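Local coordinates for protein KP6 killer toxin subunit alpha (PDB 1KP6) that forms one half of a secreted fungal killer toxin and recognises receptors on sensitive cells before its beta partner joins in precipitating cell death, at residues C12-W17 / C74-K79. Residues are numbered along the deposited sequence; the frame is centred on the assembly and turned at random.
Sequences CKWECW and CRSLSK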
ATOM      1  N   CYS A  12      -4.398  -5.131  -9.929  1.00 14.65           N
ATOM      2  CA  CYS A  12      -3.465  -4.185  -9.328  1.00 12.63           C
ATOM      3  C   CYS A  12      -2.058  -4.611  -9.732  1.00 13.97           C
ATOM      4  O   CYS A  12      -1.823  -5.780 -10.033  1.00 14.65           O
ATOM      5  CB  CYS A  12      -3.592  -4.213  -7.813  1.00 12.99           C
ATOM      6  SG  CYS A  12      -5.237  -3.743  -7.175  1.00 13.67           S
ATOM      7  N   LYS A  13      -1.119  -3.671  -9.724  1.00 14.22           N
ATOM      8  CA  LYS A  13       0.258  -3.960 -10.112  1.00 14.39           C
ATOM      9  C   LYS A  13       1.257  -3.890  -8.957  1.00 13.94           C
ATOM     10  O   LYS A  13       2.380  -4.361  -9.081  1.00 14.90           O
ATOM     11  CB  LYS A  13       0.682  -3.007 -11.231  1.00 17.08           C
ATOM     12  CG  LYS A  13      -0.114  -3.218 -12.509  1.00 21.98           C
ATOM     13  CD  LYS A  13       0.125  -2.120 -13.520  1.00 27.72           C
ATOM     14  CE  LYS A  13      -0.826  -2.272 -14.699  1.00 29.89           C
ATOM     15  NZ  LYS A  13      -0.825  -1.060 -15.560  1.00 34.06           N
ATOM     16  N   TRP A  14       0.844  -3.308  -7.837  1.00 13.07           N
ATOM     17  CA  TRP A  14       1.708  -3.172  -6.672  1.00 13.10           C
ATOM     18  C   TRP A  14       0.947  -3.462  -5.393  1.00 12.34           C
ATOM     19  O   TRP A  14      -0.225  -3.124  -5.284  1.00 12.17           O
ATOM     20  CB  TRP A  14       2.228  -1.742  -6.584  1.00 13.66           C
ATOM     21  CG  TRP A  14       3.029  -1.330  -7.757  1.00 16.52           C
ATOM     22  CD1 TRP A  14       2.625  -0.540  -8.801  1.00 16.96           C
ATOM     23  CD2 TRP A  14       4.373  -1.700  -8.027  1.00 15.80           C
ATOM     24  NE1 TRP A  14       3.645  -0.407  -9.711  1.00 17.31           N
ATOM     25  CE2 TRP A  14       4.731  -1.107  -9.257  1.00 17.07           C
ATOM     26  CE3 TRP A  14       5.316  -2.477  -7.350  1.00 16.89           C
ATOM     27  CZ2 TRP A  14       5.989  -1.269  -9.820  1.00 18.45           C
ATOM     28  CZ3 TRP A  14       6.566  -2.637  -7.910  1.00 18.79           C
ATOM     29  CH2 TRP A  14       6.892  -2.037  -9.134  1.00 19.71           C
ATOM     30  N   GLU A  15       1.615  -4.103  -4.442  1.00 10.60           N
ATOM     31  CA  GLU A  15       1.037  -4.392  -3.137  1.00 11.45           C
ATOM     32  C   GLU A  15       2.099  -3.911  -2.157  1.00 11.25           C
ATOM     33  O   GLU A  15       3.207  -4.459  -2.124  1.00 11.63           O
ATOM     34  CB  GLU A  15       0.788  -5.892  -2.961  1.00 11.81           C
ATOM     35  CG  GLU A  15       0.317  -6.299  -1.566  1.00 12.64           C
ATOM     36  CD  GLU A  15      -0.344  -7.664  -1.541  1.00 14.26           C
ATOM     37  OE1 GLU A  15      -0.536  -8.271  -2.615  1.00 14.51           O
ATOM     38  OE2 GLU A  15      -0.711  -8.133  -0.450  1.00 12.84           O
ATOM     39  N   CYS A  16       1.781  -2.875  -1.387  1.00 10.59           N
ATOM     40  CA  CYS A  16       2.736  -2.305  -0.440  1.00 10.65           C
ATOM     41  C   CYS A  16       2.218  -2.183   0.993  1.00 11.22           C
ATOM     42  O   CYS A  16       1.003  -2.190   1.225  1.00 11.33           O
ATOM     43  CB  CYS A  16       3.156  -0.911  -0.921  1.00 10.89           C
ATOM     44  SG  CYS A  16       3.813  -0.792  -2.616  1.00 11.50           S
ATOM     45  N   TRP A  17       3.140  -2.007   1.944  1.00  8.71           N
ATOM     46  CA  TRP A  17       2.783  -1.842   3.350  1.00  8.96           C
ATOM     47  C   TRP A  17       3.938  -1.223   4.118  1.00  9.83           C
ATOM     48  O   TRP A  17       5.102  -1.322   3.696  1.00  8.75           O
ATOM     49  CB  TRP A  17       2.382  -3.181   3.992  1.00  8.98           C
ATOM     50  CG  TRP A  17       3.450  -4.248   3.972  1.00 12.32           C
ATOM     51  CD1 TRP A  17       4.342  -4.538   4.971  1.00 11.35           C
ATOM     52  CD2 TRP A  17       3.733  -5.161   2.901  1.00 13.26           C
ATOM     53  NE1 TRP A  17       5.165  -5.567   4.583  1.00 14.82           N
ATOM     54  CE2 TRP A  17       4.814  -5.972   3.320  1.00 14.91           C
ATOM     55  CE3 TRP A  17       3.178  -5.374   1.628  1.00 11.72           C
ATOM     56  CZ2 TRP A  17       5.352  -6.982   2.511  1.00 14.30           C
ATOM     57  CZ3 TRP A  17       3.716  -6.379   0.823  1.00 13.02           C
ATOM     58  CH2 TRP A  17       4.791  -7.167   1.270  1.00 13.88           C
ATOM     59  N   CYS A  74       7.259  -3.444  -0.822  1.00 11.67           N
ATOM     60  CA  CYS A  74       6.283  -3.625  -1.884  1.00 12.65           C
ATOM     61  C   CYS A  74       6.572  -4.909  -2.630  1.00 14.66           C
ATOM     62  O   CYS A  74       7.713  -5.373  -2.655  1.00 16.37           O
ATOM     63  CB  CYS A  74       6.330  -2.482  -2.899  1.00 12.42           C
ATOM     64  SG  CYS A  74       5.819  -0.829  -2.335  1.00 12.68           S
ATOM     65  N   ARG A  75       5.530  -5.464  -3.243  1.00 17.14           N
ATOM     66  CA  ARG A  75       5.620  -6.665  -4.073  1.00 18.57           C
ATOM     67  C   ARG A  75       5.094  -6.247  -5.443  1.00 17.00           C
ATOM     68  O   ARG A  75       4.061  -5.584  -5.535  1.00 14.03           O
ATOM     69  CB  ARG A  75       4.699  -7.789  -3.576  1.00 23.68           C
ATOM     70  CG  ARG A  75       4.985  -8.386  -2.208  1.00 33.05           C
ATOM     71  CD  ARG A  75       4.059  -9.597  -1.982  1.00 41.70           C
ATOM     72  NE  ARG A  75       4.042 -10.087  -0.597  1.00 50.27           N
ATOM     73  CZ  ARG A  75       2.932 -10.292   0.120  1.00 52.63           C
ATOM     74  NH1 ARG A  75       1.736 -10.040  -0.406  1.00 54.07           N
ATOM     75  NH2 ARG A  75       3.014 -10.739   1.373  1.00 54.18           N
ATOM     76  N   SER A  76       5.822  -6.576  -6.499  1.00 16.20           N
ATOM     77  CA  SER A  76       5.350  -6.271  -7.837  1.00 18.00           C
ATOM     78  C   SER A  76       4.417  -7.421  -8.205  1.00 19.44           C
ATOM     79  O   SER A  76       4.775  -8.586  -8.037  1.00 19.05           O
ATOM     80  CB  SER A  76       6.510  -6.226  -8.814  1.00 17.92           C
ATOM     81  OG  SER A  76       6.016  -6.139 -10.134  1.00 22.72           O
ATOM     82  N   LEU A  77       3.210  -7.110  -8.661  1.00 20.00           N
ATOM     83  CA  LEU A  77       2.260  -8.154  -9.028  1.00 23.29           C
ATOM     84  C   LEU A  77       2.448  -8.474 -10.508  1.00 28.55           C
ATOM     85  O   LEU A  77       1.646  -8.105 -11.363  1.00 28.66           O
ATOM     86  CB  LEU A  77       0.840  -7.710  -8.714  1.00 20.38           C
ATOM     87  CG  LEU A  77       0.666  -7.264  -7.258  1.00 18.87           C
ATOM     88  CD1 LEU A  77      -0.798  -6.944  -7.022  1.00 18.88           C
ATOM     89  CD2 LEU A  77       1.179  -8.320  -6.271  1.00 18.71           C
ATOM     90  N   SER A  78       3.544  -9.169 -10.781  1.00 34.97           N
ATOM     91  CA  SER A  78       3.952  -9.548 -12.129  1.00 38.70           C
ATOM     92  C   SER A  78       3.368 -10.831 -12.731  1.00 41.82           C
ATOM     93  O   SER A  78       3.318 -11.896 -12.082  1.00 41.70           O
ATOM     94  CB  SER A  78       5.484  -9.621 -12.177  1.00 39.27           C
ATOM     95  OG  SER A  78       5.993 -10.348 -11.061  1.00 38.62           O
ATOM     96  N   LYS A  79       2.946 -10.712 -13.989  1.00 43.48           N
ATOM     97  CA  LYS A  79       2.425 -11.838 -14.745  1.00 45.54           C
ATOM     98  C   LYS A  79       3.612 -12.318 -15.618  1.00 44.71           C
ATOM     99  O   LYS A  79       4.725 -12.418 -15.077  1.00 42.95           O
ATOM    100  CB  LYS A  79       1.208 -11.412 -15.590  1.00 47.32           C
ATOM    101  CG  LYS A  79       0.517 -12.583 -16.297  1.00 53.37           C
ATOM    102  CD  LYS A  79      -0.704 -12.184 -17.113  1.00 57.07           C
ATOM    103  CE  LYS A  79      -1.121 -13.311 -18.084  1.00 59.55           C
ATOM    104  NZ  LYS A  79      -1.338 -14.642 -17.427  1.00 56.93           N
ATOM    105  OXT LYS A  79       3.469 -12.562 -16.832  1.00 47.64           O
TER
HETATM  106  O   HOH W   1       4.184  -4.281 -11.289  1.00 23.47           O
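Strands 14-17 and 74-76 run antiparallel, 171° between their directions, with Glu15 and Arg75 as the hydrogen-bonded pair: Arg75 N reaches Glu15 O at 2.8 Å and Glu15 N returns to Arg75 O at 3.1 Å. Leu77 N adds a nearly straight bond to Lys13 O (2.9 Å), arriving from above the carbonyl plane; a water donates to that oxygen and joins it to Ser76 OG. At the neighbouring non-hydrogen-bonded pair the Cys16 SG–Cys74 SG disulfide (2.0 Å) ties the strands and faces helix 58-67. On the same side Ser76 OG lies over one face of the Trp14 ring, whose CZ3 is 3.7 Å from Ser76 CB, and Arg58 makes a cation-pi contact. On the opposite face, Glu15 CG is anti to the backbone N (chi1 174°), and the extended chain lies alongside Arg75 to an OE2–NH1 salt bridge of 3.1 Å, carboxylate and guanidinium planes 70° apart; OE2 also bonds His50 ND1. Arg75 CG sits at the Trp17 ring edge, and Trp17 CH2 over one guanidinium face. Leu77 CD1 packs 4.0 Å from Cys12 CB. A disulfide-crosslinked antiparallel pair thus joins edge strand 71-76 to inner strand 14-19 in this alpha+beta subunit's four-stranded sheet.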